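PDB 2BKX: glucosamine-6-phosphate deaminase from Bacillus subtilis, which belongs to the glucosamine-6-phosphate isomerase/6-phosphogluconolactonase family, an alpha/beta fold of the Rossmann-like kind, and binds fructose-6-phosphate in a pocket. Local coordinates for residues A[13-16]-A[17-21]; A[155-158]-A[159-163]; A[195-199]-A[200-204]; A[231-235]-A[236-240]. All blocks are in the same frame, centred on the assembly; numbering follows the deposited sequence.

In the fold
Interactions 3 and 4 are the closest pair, with centres about 6 Å apart: strands 193-197 and 229-234 are parallel neighbours in the sheet, and their C-terminal ends meet where Ser198 OG lies 2.6 Å from Asp234 OD2. Interaction 1, on helix 9-26, covers these strands, Ala16 CB resting 3.8 Å from Leu196 CD2 and Ile15 CG2 3.9 Å from Leu232 CD1. Interaction 2 stands apart, about 29 Å from interaction 1 between centres, across the centre of the chain. Fructose-6-phosphate is reached directly by interaction 3 through Lys202, whereas the side chain of Thr161 in interaction 2 remains about 5 Å from it.

Interaction 1: residues A[13-16]-A[17-21]; sequences SQIA and ARITA
Ile15 and Ile19, one helical turn apart, run at a slant to each other and touch through single methyl groups, CG2 of Ile15 against CD1 of Ile19 at 3.9 Å. Ile19 makes this contact with its longer branch: CG1 lies beside its own N (chi1 -68°), and the extended chi2 carries CD1 back along the helix. On the way CG1 passes 3.4 Å from Ile15 O, the same carbonyl that accepts the hydrogen bond of Ile19 N at 3.0 Å.

Ala16 O is gripped twice. Thr20 N donates to it at 3.0 Å and Thr20 OG1 at 2.9 Å, the two arriving from opposite faces of the carbonyl plane. A chi1 of -54° directs OG1 back to the preceding turn, satisfying the hydroxyl within the buried helix face. The backbone bonds Ala17 N to Ser13 O and Arg18 N to Gln14 O complete the i to i+4 pattern. Arg18 sends its guanidinium outward, where it forms a salt bridge with Glu54.

At the alanines the helix meets its neighbours: Ala16 lies against Leu194 and Leu196 of strand 193-197, while Ala17 meets Gln46 and Leu47 of helix 41-53. Helix 9-26 thus packs on the parallel core of the sheet and beside a second helix, the layered construction of a Rossmann-like alpha/beta fold.

Interaction 2: residues A[155-158]-A[159-163]; sequences VTLN and EQTRQ
Leu157 CB lies 4.1 Å from Arg162 CG, so the aliphatic root of the arginine rests beside the residue that leaves the strand. The same CG passes 3.7 Å from Asn158 O, whose carbonyl also accepts the helix's first i to i+4 bond: Arg162 N donates at 3.2 Å with an N-H...O angle of 164°. Thr161 N makes a second, weak bond to this oxygen.

The far end of Arg162 bends at chi3 and comes back to Glu159. NH1 meets Glu159 OE1 at 3.1 Å in a salt bridge that lies in the guanidinium plane, 1° out of it, and uses the syn lone pair of OE1. Glu159 bends at chi2 to present its carboxylate there. A water lies within hydrogen-bonding distance of both its other oxygen, OE2, and Leu157 O, 2.8 Å from the latter, bridging the two.

This is a strand-to-helix junction: the edge formed by strand 153-156, antiparallel to 178-181, turns into helix 159-165 with Asn158 at the N-cap position, although its side chain makes no capping bond. Further out, Glu143 OE2 accepts from both Asn158 N and Thr161 OG1, tying the start of the helix to a neighbouring loop. The guanidinium is held on its remaining nitrogens by backbone oxygens, NH2 by Val175 and NE by Pro176, which would fix its rotation. Thr161 packs on His138, a residue of the fructose-6-phosphate pocket.

Interaction 3: residues A[195-199]-A[200-204]; sequences LLISG and KSKAE. With F6R (fructose -6-phosphate), chain C.
Van der Waals contact between Ile197 and Lys202 comes first. CG2 of Ile197 presses on Lys202 CB at 3.4 Å, tighter than usual for two carbons, and lies 3.9 Å from Lys202 CG, the two side chains running at a slant. Lys202 CG also lies 3.6 Å from Ser198 O.

Among the backbone hydrogen bonds, Lys202 N donates to Gly199 O at 3.1 Å. The donor stands above the carbonyl plane, 43° out of it, in this i to i+3 bond of the tight 3-10 turn 200-202. Gly199 itself has a phi of 95°, a conformation accessible chiefly to glycine.

Polar contacts to the ligand centre on Lys202 NZ. Its chain folds at chi2 (-56°) and again at chi4, bringing the amine to O2P of the fructose-6-phosphate at 2.7 Å. NZ also donates to Ile133 O and to a water, 2.9 Å away, which accepts from Ser198 N as well. Three partners thus grip the ammonium end, and its positive charge probably steadies the phosphate. A second water donates to Ser198 O and is 2.6 Å from Ser201 OG.

Asp234 of the adjacent strand holds Ser198 OG through OD2 and Gly199 N through OD1, which would tie the loop to that strand. Strand 193-197, helix 203-211 and strand 229-234 form a beta-alpha-beta unit, and the turn at the strand's C-terminal end delivers Lys202 to the phosphate end of the ligand pocket, where a Rossmann-like fold commonly places its binding site.

Interaction 4: residues A[231-235]-A[236-240]; sequences VLIDR and EAASL
Ile233 lays its CG2 methyl against the turn that follows the strand, 3.5 Å from Ala237 CB and 4.0 Å from Ala238 CB. A chi1 of -53° turns this branch, and not the longer one, to the two alanines.

Asp234 spans the same bend with its carboxylate. Its CG sits between the backbone N and the carbonyl carbon (chi1 73°), and OD1 accepts from Ala237 N at 3.1 Å, the donor lying nearly along the C-O axis. The carboxylate thus bonds a backbone N-H three residues on, across the bend, whereas Ala238 N has two weak bonds, to Asp234 O and Arg235 O. Strand 229-234, between strands 2-6 and 193-197 in the parallel part of the Rossmann-like sheet, leads into a type I beta turn from Glu236 to Ser239.

The side chains of Asp234 and Glu236 cross at about a right angle, with their carboxylate planes 80° apart and OD1 and OE1 4.0 Å from each other. A water mediates between these like charges, donating to Asp234 OD2 at 2.6 Å and to Glu236 OE1 at 2.7 Å. Both oxygens of Asp234 have further partners on the loop after strand 193-197; the bonds to OD1 and OD2 would offset the closeness of Glu236 and probably favour the ionised form. Arg235 leads away to a salt bridge with Glu5 of strand 2-6.

Interaction 1: residues A[13-16]-A[17-21]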
loop_
_atom_site.group_PDB
_atom_site.type_symbol
_atom_site.label_atom_id
_atom_site.label_comp_id
_atom_site.label_asym_id
_atom_site.label_seq_id
_atom_site.Cartn_x
_atom_site.Cartn_y
_atom_site.Cartn_z
ATOM N N SER A 13 -6.215 0.192 -13.109
ATOM C CA SER A 13 -6.651 1.271 -12.258
ATOM C C SER A 13 -8.173 1.384 -12.168
ATOM O O SER A 13 -8.705 1.688 -11.083
ATOM C CB SER A 13 -6.064 2.578 -12.797
ATOM O OG SER A 13 -4.629 2.575 -12.729
ATOM N N GLN A 14 -8.868 1.159 -13.289
ATOM C CA GLN A 14 -10.323 1.145 -13.275
ATOM C C GLN A 14 -10.863 0.063 -12.351
ATOM O O GLN A 14 -11.785 0.301 -11.550
ATOM C CB GLN A 14 -10.855 0.953 -14.710
ATOM C CG GLN A 14 -12.390 0.821 -14.824
ATOM C CD GLN A 14 -12.898 0.022 -16.044
ATOM O OE1 GLN A 14 -13.989 0.313 -16.579
ATOM N NE2 GLN A 14 -12.156 -0.999 -16.454
ATOM N N ILE A 15 -10.356 -1.138 -12.520
ATOM C CA ILE A 15 -10.817 -2.286 -11.741
ATOM C C ILE A 15 -10.508 -2.085 -10.259
ATOM O O ILE A 15 -11.356 -2.319 -9.407
ATOM C CB ILE A 15 -10.188 -3.601 -12.271
ATOM C CG1 ILE A 15 -10.666 -3.842 -13.691
ATOM C CG2 ILE A 15 -10.547 -4.761 -11.348
ATOM C CD1 ILE A 15 -9.998 -4.982 -14.420
ATOM N N ALA A 16 -9.319 -1.575 -9.953
ATOM C CA ALA A 16 -8.946 -1.327 -8.557
ATOM C C ALA A 16 -9.845 -0.289 -7.926
ATOM O O ALA A 16 -10.245 -0.413 -6.770
ATOM C CB ALA A 16 -7.470 -0.898 -8.500
ATOM N N ALA A 17 -10.117 0.786 -8.654
ATOM C CA ALA A 17 -10.988 1.816 -8.124
ATOM C C ALA A 17 -12.390 1.273 -7.884
ATOM O O ALA A 17 -13.021 1.594 -6.876
ATOM C CB ALA A 17 -10.999 3.005 -9.039
ATOM N N ARG A 18 -12.850 0.430 -8.789
ATOM C CA ARG A 18 -14.186 -0.155 -8.630
ATOM C C ARG A 18 -14.275 -1.050 -7.390
ATOM O O ARG A 18 -15.252 -0.979 -6.606
ATOM C CB ARG A 18 -14.572 -0.902 -9.909
ATOM C CG ARG A 18 -15.924 -1.615 -9.853
ATOM C CD ARG A 18 -17.070 -0.668 -9.599
ATOM N NE ARG A 18 -17.169 0.291 -10.688
ATOM C CZ ARG A 18 -17.850 1.418 -10.648
ATOM N NH1 ARG A 18 -18.478 1.780 -9.546
ATOM N NH2 ARG A 18 -17.862 2.202 -11.717
ATOM N N ILE A 19 -13.261 -1.891 -7.176
ATOM C CA ILE A 19 -13.229 -2.771 -6.005
ATOM C C ILE A 19 -13.188 -1.951 -4.714
ATOM O O ILE A 19 -13.908 -2.249 -3.733
ATOM C CB ILE A 19 -12.050 -3.734 -6.043
ATOM C CG1 ILE A 19 -12.228 -4.766 -7.180
ATOM C CG2 ILE A 19 -11.835 -4.408 -4.697
ATOM C CD1 ILE A 19 -10.983 -5.544 -7.556
ATOM N N THR A 20 -12.398 -0.873 -4.721
ATOM C CA THR A 20 -12.314 -0.013 -3.550
ATOM C C THR A 20 -13.671 0.690 -3.321
ATOM O O THR A 20 -14.149 0.804 -2.206
ATOM C CB THR A 20 -11.167 1.003 -3.712
ATOM O OG1 THR A 20 -9.965 0.287 -3.995
ATOM C CG2 THR A 20 -10.947 1.806 -2.458
ATOM N N ALA A 21 -14.252 1.219 -4.401
ATOM C CA ALA A 21 -15.575 1.833 -4.314
ATOM C C ALA A 21 -16.622 0.869 -3.771
ATOM O O ALA A 21 -17.476 1.237 -2.970
ATOM C CB ALA A 21 -16.009 2.341 -5.645
#

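Interaction 2: residues A[155-158]-A[159-163]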
loop_
_atom_site.group_PDB
_atom_site.type_symbol
_atom_site.label_atom_id
_atom_site.label_comp_id
_atom_site.label_asym_id
_atom_site.label_seq_id
_atom_site.Cartn_x
_atom_site.Cartn_y
_atom_site.Cartn_z
ATOM N N VAL A 155 12.024 0.028 10.155
ATOM C CA VAL A 155 12.839 -0.766 9.248
ATOM C C VAL A 155 13.934 0.038 8.598
ATOM O O VAL A 155 13.790 1.242 8.371
ATOM C CB VAL A 155 11.977 -1.418 8.149
ATOM C CG1 VAL A 155 10.962 -2.334 8.815
ATOM C CG2 VAL A 155 11.283 -0.357 7.260
ATOM N N THR A 156 15.032 -0.653 8.299
ATOM C CA THR A 156 16.091 -0.085 7.489
ATOM C C THR A 156 15.818 -0.553 6.065
ATOM O O THR A 156 15.782 -1.741 5.798
ATOM C CB THR A 156 17.479 -0.549 7.995
ATOM O OG1 THR A 156 17.637 -0.102 9.334
ATOM C CG2 THR A 156 18.621 -0.030 7.139
ATOM N N LEU A 157 15.613 0.383 5.154
ATOM C CA LEU A 157 15.295 0.060 3.793
ATOM C C LEU A 157 16.455 -0.639 3.085
ATOM O O LEU A 157 17.635 -0.287 3.229
ATOM C CB LEU A 157 14.921 1.309 3.008
ATOM C CG LEU A 157 13.720 2.074 3.572
ATOM C CD1 LEU A 157 13.502 3.329 2.761
ATOM C CD2 LEU A 157 12.455 1.255 3.536
ATOM N N ASN A 158 16.117 -1.647 2.295
ATOM C CA ASN A 158 17.148 -2.287 1.487
ATOM C C ASN A 158 17.648 -1.327 0.424
ATOM O O ASN A 158 16.922 -0.449 -0.067
ATOM C CB ASN A 158 16.595 -3.533 0.811
ATOM C CG ASN A 158 16.460 -4.726 1.750
ATOM O OD1 ASN A 158 16.628 -4.648 2.981
ATOM N ND2 ASN A 158 16.155 -5.860 1.144
ATOM N N GLU A 159 18.877 -1.521 -0.022
ATOM C CA GLU A 159 19.391 -0.672 -1.091
ATOM C C GLU A 159 18.547 -0.728 -2.368
ATOM O O GLU A 159 18.367 0.283 -3.041
ATOM C CB GLU A 159 20.867 -0.976 -1.375
ATOM C CG GLU A 159 21.781 -0.772 -0.120
ATOM C CD GLU A 159 21.532 0.510 0.727
ATOM O OE1 GLU A 159 21.272 1.624 0.213
ATOM O OE2 GLU A 159 21.631 0.409 1.972
ATOM N N GLN A 160 17.989 -1.889 -2.701
ATOM C CA GLN A 160 17.136 -1.963 -3.906
ATOM C C GLN A 160 15.920 -1.044 -3.816
ATOM O O GLN A 160 15.475 -0.496 -4.810
ATOM C CB GLN A 160 16.681 -3.383 -4.155
ATOM C CG GLN A 160 16.094 -3.591 -5.484
ATOM C CD GLN A 160 15.369 -4.881 -5.556
ATOM O OE1 GLN A 160 15.820 -5.828 -6.191
ATOM N NE2 GLN A 160 14.262 -4.947 -4.869
ATOM N N THR A 161 15.370 -0.896 -2.614
ATOM C CA THR A 161 14.232 -0.022 -2.382
ATOM C C THR A 161 14.618 1.437 -2.533
ATOM O O THR A 161 13.927 2.215 -3.189
ATOM C CB THR A 161 13.676 -0.291 -1.008
ATOM O OG1 THR A 161 13.282 -1.661 -0.980
ATOM C CG2 THR A 161 12.486 0.609 -0.706
ATOM N N ARG A 162 15.778 1.789 -1.981
ATOM C CA ARG A 162 16.276 3.173 -2.139
ATOM C C ARG A 162 16.569 3.476 -3.617
ATOM O O ARG A 162 16.243 4.559 -4.109
ATOM C CB ARG A 162 17.512 3.376 -1.249
ATOM C CG ARG A 162 17.142 3.256 0.215
ATOM C CD ARG A 162 18.285 3.527 1.145
ATOM N NE ARG A 162 18.642 4.943 1.130
ATOM C CZ ARG A 162 19.833 5.455 0.857
ATOM N NH1 ARG A 162 20.868 4.693 0.534
ATOM N NH2 ARG A 162 19.977 6.769 0.880
ATOM N N GLN A 163 17.171 2.507 -4.314
ATOM C CA GLN A 163 17.463 2.642 -5.747
ATOM C C GLN A 163 16.159 2.859 -6.526
ATOM O O GLN A 163 16.063 3.748 -7.379
ATOM C CB GLN A 163 18.222 1.378 -6.214
ATOM C CG GLN A 163 18.672 1.283 -7.644
ATOM C CD GLN A 163 19.279 -0.096 -7.971
ATOM O OE1 GLN A 163 20.301 -0.179 -8.679
ATOM N NE2 GLN A 163 18.682 -1.180 -7.448
HETATM O O HOH W 1 20.168 -1.495 3.708
#

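Interaction 3: residues A[195-199]-A[200-204]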
loop_
_atom_site.group_PDB
_atom_site.type_symbol
_atom_site.label_atom_id
_atom_site.label_comp_id
_atom_site.label_asym_id
_atom_site.label_seq_id
_atom_site.Cartn_x
_atom_site.Cartn_y
_atom_site.Cartn_z
ATOM N N LEU A 195 -3.816 -6.432 -4.296
ATOM C CA LEU A 195 -2.420 -6.238 -4.671
ATOM C C LEU A 195 -2.377 -5.801 -6.131
ATOM O O LEU A 195 -2.886 -6.484 -7.014
ATOM C CB LEU A 195 -1.604 -7.512 -4.426
ATOM C CG LEU A 195 -0.179 -7.521 -4.952
ATOM C CD1 LEU A 195 0.671 -6.456 -4.314
ATOM C CD2 LEU A 195 0.423 -8.885 -4.727
ATOM N N LEU A 196 -1.741 -4.651 -6.371
ATOM C CA LEU A 196 -1.640 -4.052 -7.691
ATOM C C LEU A 196 -0.188 -4.158 -8.177
ATOM O O LEU A 196 0.730 -3.797 -7.470
ATOM C CB LEU A 196 -2.006 -2.568 -7.622
ATOM C CG LEU A 196 -3.344 -2.247 -6.975
ATOM C CD1 LEU A 196 -3.607 -0.744 -6.930
ATOM C CD2 LEU A 196 -4.466 -2.989 -7.674
ATOM N N ILE A 197 -0.018 -4.588 -9.421
ATOM C CA ILE A 197 1.309 -4.806 -9.983
ATOM C C ILE A 197 1.328 -4.355 -11.429
ATOM O O ILE A 197 0.593 -4.904 -12.270
ATOM C CB ILE A 197 1.777 -6.260 -9.890
ATOM C CG1 ILE A 197 1.525 -6.855 -8.507
ATOM C CG2 ILE A 197 3.294 -6.290 -10.183
ATOM C CD1 ILE A 197 1.915 -8.316 -8.348
ATOM N N SER A 198 2.236 -3.424 -11.722
ATOM C CA SER A 198 2.320 -2.825 -13.051
ATOM C C SER A 198 3.768 -2.634 -13.504
ATOM O O SER A 198 4.608 -2.179 -12.755
ATOM C CB SER A 198 1.617 -1.438 -13.060
ATOM O OG SER A 198 1.790 -0.784 -14.301
ATOM N N GLY A 199 4.010 -2.974 -14.763
ATOM C CA GLY A 199 5.261 -2.627 -15.397
ATOM C C GLY A 199 6.323 -3.701 -15.359
ATOM O O GLY A 199 6.342 -4.565 -14.486
ATOM N N LYS A 200 7.254 -3.598 -16.317
ATOM C CA LYS A 200 8.348 -4.571 -16.474
ATOM C C LYS A 200 9.244 -4.726 -15.250
ATOM O O LYS A 200 9.793 -5.817 -14.997
ATOM C CB LYS A 200 9.181 -4.143 -17.695
ATOM C CG LYS A 200 10.293 -5.033 -18.097
ATOM C CD LYS A 200 10.819 -4.594 -19.477
ATOM C CE LYS A 200 12.328 -4.870 -19.618
ATOM N NZ LYS A 200 12.969 -3.821 -20.476
ATOM N N SER A 201 9.391 -3.670 -14.455
ATOM C CA SER A 201 10.234 -3.753 -13.277
ATOM C C SER A 201 9.766 -4.757 -12.248
ATOM O O SER A 201 10.564 -5.146 -11.403
ATOM C CB SER A 201 10.398 -2.390 -12.618
ATOM O OG SER A 201 9.283 -2.028 -11.828
ATOM N N LYS A 202 8.489 -5.163 -12.323
ATOM C CA LYS A 202 7.903 -6.106 -11.388
ATOM C C LYS A 202 7.749 -7.519 -11.939
ATOM O O LYS A 202 7.213 -8.407 -11.251
ATOM C CB LYS A 202 6.522 -5.602 -10.937
ATOM C CG LYS A 202 6.531 -4.176 -10.394
ATOM C CD LYS A 202 7.513 -3.968 -9.240
ATOM C CE LYS A 202 7.467 -2.537 -8.701
ATOM N NZ LYS A 202 6.103 -2.148 -8.147
ATOM N N ALA A 203 8.173 -7.749 -13.188
ATOM C CA ALA A 203 7.922 -9.035 -13.814
ATOM C C ALA A 203 8.601 -10.197 -13.078
ATOM O O ALA A 203 8.036 -11.292 -12.987
ATOM C CB ALA A 203 8.300 -8.993 -15.289
ATOM N N GLU A 204 9.807 -9.984 -12.563
ATOM C CA GLU A 204 10.463 -11.042 -11.781
ATOM C C GLU A 204 9.729 -11.325 -10.469
ATOM O O GLU A 204 9.577 -12.490 -10.076
ATOM C CB GLU A 204 11.949 -10.709 -11.533
ATOM C CG GLU A 204 12.767 -10.748 -12.818
ATOM C CD GLU A 204 14.156 -10.169 -12.712
ATOM O OE1 GLU A 204 14.777 -10.231 -11.626
ATOM O OE2 GLU A 204 14.616 -9.640 -13.740
HETATM C C1 F6R C . 3.362 1.485 -0.706
HETATM C C2 F6R C . 4.387 0.485 -0.208
HETATM C C3 F6R C . 5.484 -0.166 -1.059
HETATM C C4 F6R C . 5.253 -0.031 -2.578
HETATM C C5 F6R C . 6.326 -0.704 -3.419
HETATM C C6 F6R C . 6.082 -0.497 -4.910
HETATM O O1 F6R C . 2.743 2.210 0.375
HETATM O O2 F6R C . 4.288 0.147 0.951
HETATM O O3 F6R C . 5.494 -1.557 -0.790
HETATM O O4 F6R C . 3.987 -0.602 -2.888
HETATM O O5 F6R C . 7.631 -0.266 -3.064
HETATM O O6 F6R C . 6.235 0.900 -5.206
HETATM P P F6R C . 5.800 1.439 -6.643
HETATM O O1P F6R C . 4.300 1.346 -6.702
HETATM O O2P F6R C . 6.438 0.515 -7.645
HETATM O O3P F6R C . 6.278 2.852 -6.733
HETATM O O HOH W 2 4.056 -1.799 -10.116
HETATM O O HOH W 3 6.992 -0.893 -12.466
#

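Interaction 4: residues A[231-235]-A[236-240]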
loop_
_atom_site.group_PDB
_atom_site.type_symbol
_atom_site.label_atom_id
_atom_site.label_comp_id
_atom_site.label_asym_id
_atom_site.label_seq_id
_atom_site.Cartn_x
_atom_site.Cartn_y
_atom_site.Cartn_z
ATOM N N VAL A 231 -5.161 -10.071 -7.046
ATOM C CA VAL A 231 -3.914 -9.534 -7.592
ATOM C C VAL A 231 -4.188 -9.082 -9.015
ATOM O O VAL A 231 -4.552 -9.908 -9.872
ATOM C CB VAL A 231 -2.758 -10.574 -7.592
ATOM C CG1 VAL A 231 -1.490 -9.911 -8.043
ATOM C CG2 VAL A 231 -2.604 -11.268 -6.255
ATOM N N LEU A 232 -4.001 -7.785 -9.267
ATOM C CA LEU A 232 -4.193 -7.220 -10.591
ATOM C C LEU A 232 -2.827 -7.006 -11.197
ATOM O O LEU A 232 -1.983 -6.347 -10.582
ATOM C CB LEU A 232 -4.981 -5.919 -10.538
ATOM C CG LEU A 232 -6.338 -5.966 -9.861
ATOM C CD1 LEU A 232 -6.952 -4.562 -9.929
ATOM C CD2 LEU A 232 -7.259 -7.002 -10.419
ATOM N N ILE A 233 -2.600 -7.566 -12.400
ATOM C CA ILE A 233 -1.267 -7.526 -13.013
ATOM C C ILE A 233 -1.430 -7.066 -14.445
ATOM O O ILE A 233 -2.169 -7.698 -15.192
ATOM C CB ILE A 233 -0.632 -8.915 -13.006
ATOM C CG1 ILE A 233 -0.652 -9.524 -11.577
ATOM C CG2 ILE A 233 0.794 -8.864 -13.505
ATOM C CD1 ILE A 233 -0.188 -10.985 -11.456
ATOM N N ASP A 234 -0.753 -5.993 -14.828
ATOM C CA ASP A 234 -0.810 -5.580 -16.230
ATOM C C ASP A 234 0.109 -6.421 -17.115
ATOM O O ASP A 234 0.857 -7.262 -16.633
ATOM C CB ASP A 234 -0.676 -4.086 -16.414
ATOM C CG ASP A 234 0.701 -3.548 -16.191
ATOM O OD1 ASP A 234 1.698 -4.307 -16.084
ATOM O OD2 ASP A 234 0.794 -2.298 -16.168
ATOM N N ARG A 235 0.009 -6.244 -18.433
ATOM C CA ARG A 235 0.691 -7.125 -19.405
ATOM C C ARG A 235 2.194 -7.106 -19.204
ATOM O O ARG A 235 2.861 -8.121 -19.225
ATOM C CB ARG A 235 0.315 -6.741 -20.845
ATOM C CG ARG A 235 -1.140 -6.882 -21.102
ATOM C CD ARG A 235 -1.623 -8.306 -21.152
ATOM N NE ARG A 235 -3.062 -8.390 -20.890
ATOM C CZ ARG A 235 -3.808 -9.480 -21.043
ATOM N NH1 ARG A 235 -5.111 -9.421 -20.767
ATOM N NH2 ARG A 235 -3.264 -10.627 -21.448
ATOM N N GLU A 236 2.748 -5.943 -18.966
ATOM C CA GLU A 236 4.173 -5.810 -18.795
ATOM C C GLU A 236 4.653 -6.531 -17.535
ATOM O O GLU A 236 5.710 -7.159 -17.509
ATOM C CB GLU A 236 4.541 -4.331 -18.769
ATOM C CG GLU A 236 4.449 -3.647 -20.150
ATOM C CD GLU A 236 3.032 -3.525 -20.686
ATOM O OE1 GLU A 236 2.098 -3.288 -19.880
ATOM O OE2 GLU A 236 2.833 -3.658 -21.933
ATOM N N ALA A 237 3.869 -6.443 -16.475
ATOM C CA ALA A 237 4.219 -7.121 -15.237
ATOM C C ALA A 237 4.061 -8.632 -15.326
ATOM O O ALA A 237 4.695 -9.338 -14.552
ATOM C CB ALA A 237 3.385 -6.563 -14.117
ATOM N N ALA A 238 3.237 -9.102 -16.265
ATOM C CA ALA A 238 2.940 -10.531 -16.427
ATOM C C ALA A 238 3.889 -11.251 -17.378
ATOM O O ALA A 238 3.744 -12.450 -17.575
ATOM C CB ALA A 238 1.501 -10.738 -16.914
ATOM N N SER A 239 4.867 -10.528 -17.911
ATOM C CA SER A 239 5.667 -11.012 -19.051
ATOM C C SER A 239 6.615 -12.161 -18.760
ATOM O O SER A 239 7.101 -12.815 -19.689
ATOM C CB SER A 239 6.416 -9.839 -19.705
ATOM O OG SER A 239 7.348 -9.188 -18.837
ATOM N N LEU A 240 6.909 -12.429 -17.490
ATOM C CA LEU A 240 7.811 -13.519 -17.107
ATOM C C LEU A 240 7.106 -14.551 -16.255
ATOM O O LEU A 240 7.754 -15.305 -15.542
ATOM C CB LEU A 240 9.059 -12.994 -16.396
ATOM C CG LEU A 240 9.913 -12.022 -17.167
ATOM C CD1 LEU A 240 11.033 -11.521 -16.328
ATOM C CD2 LEU A 240 10.493 -12.703 -18.425
HETATM O O HOH W 4 2.245 -1.226 -18.079
#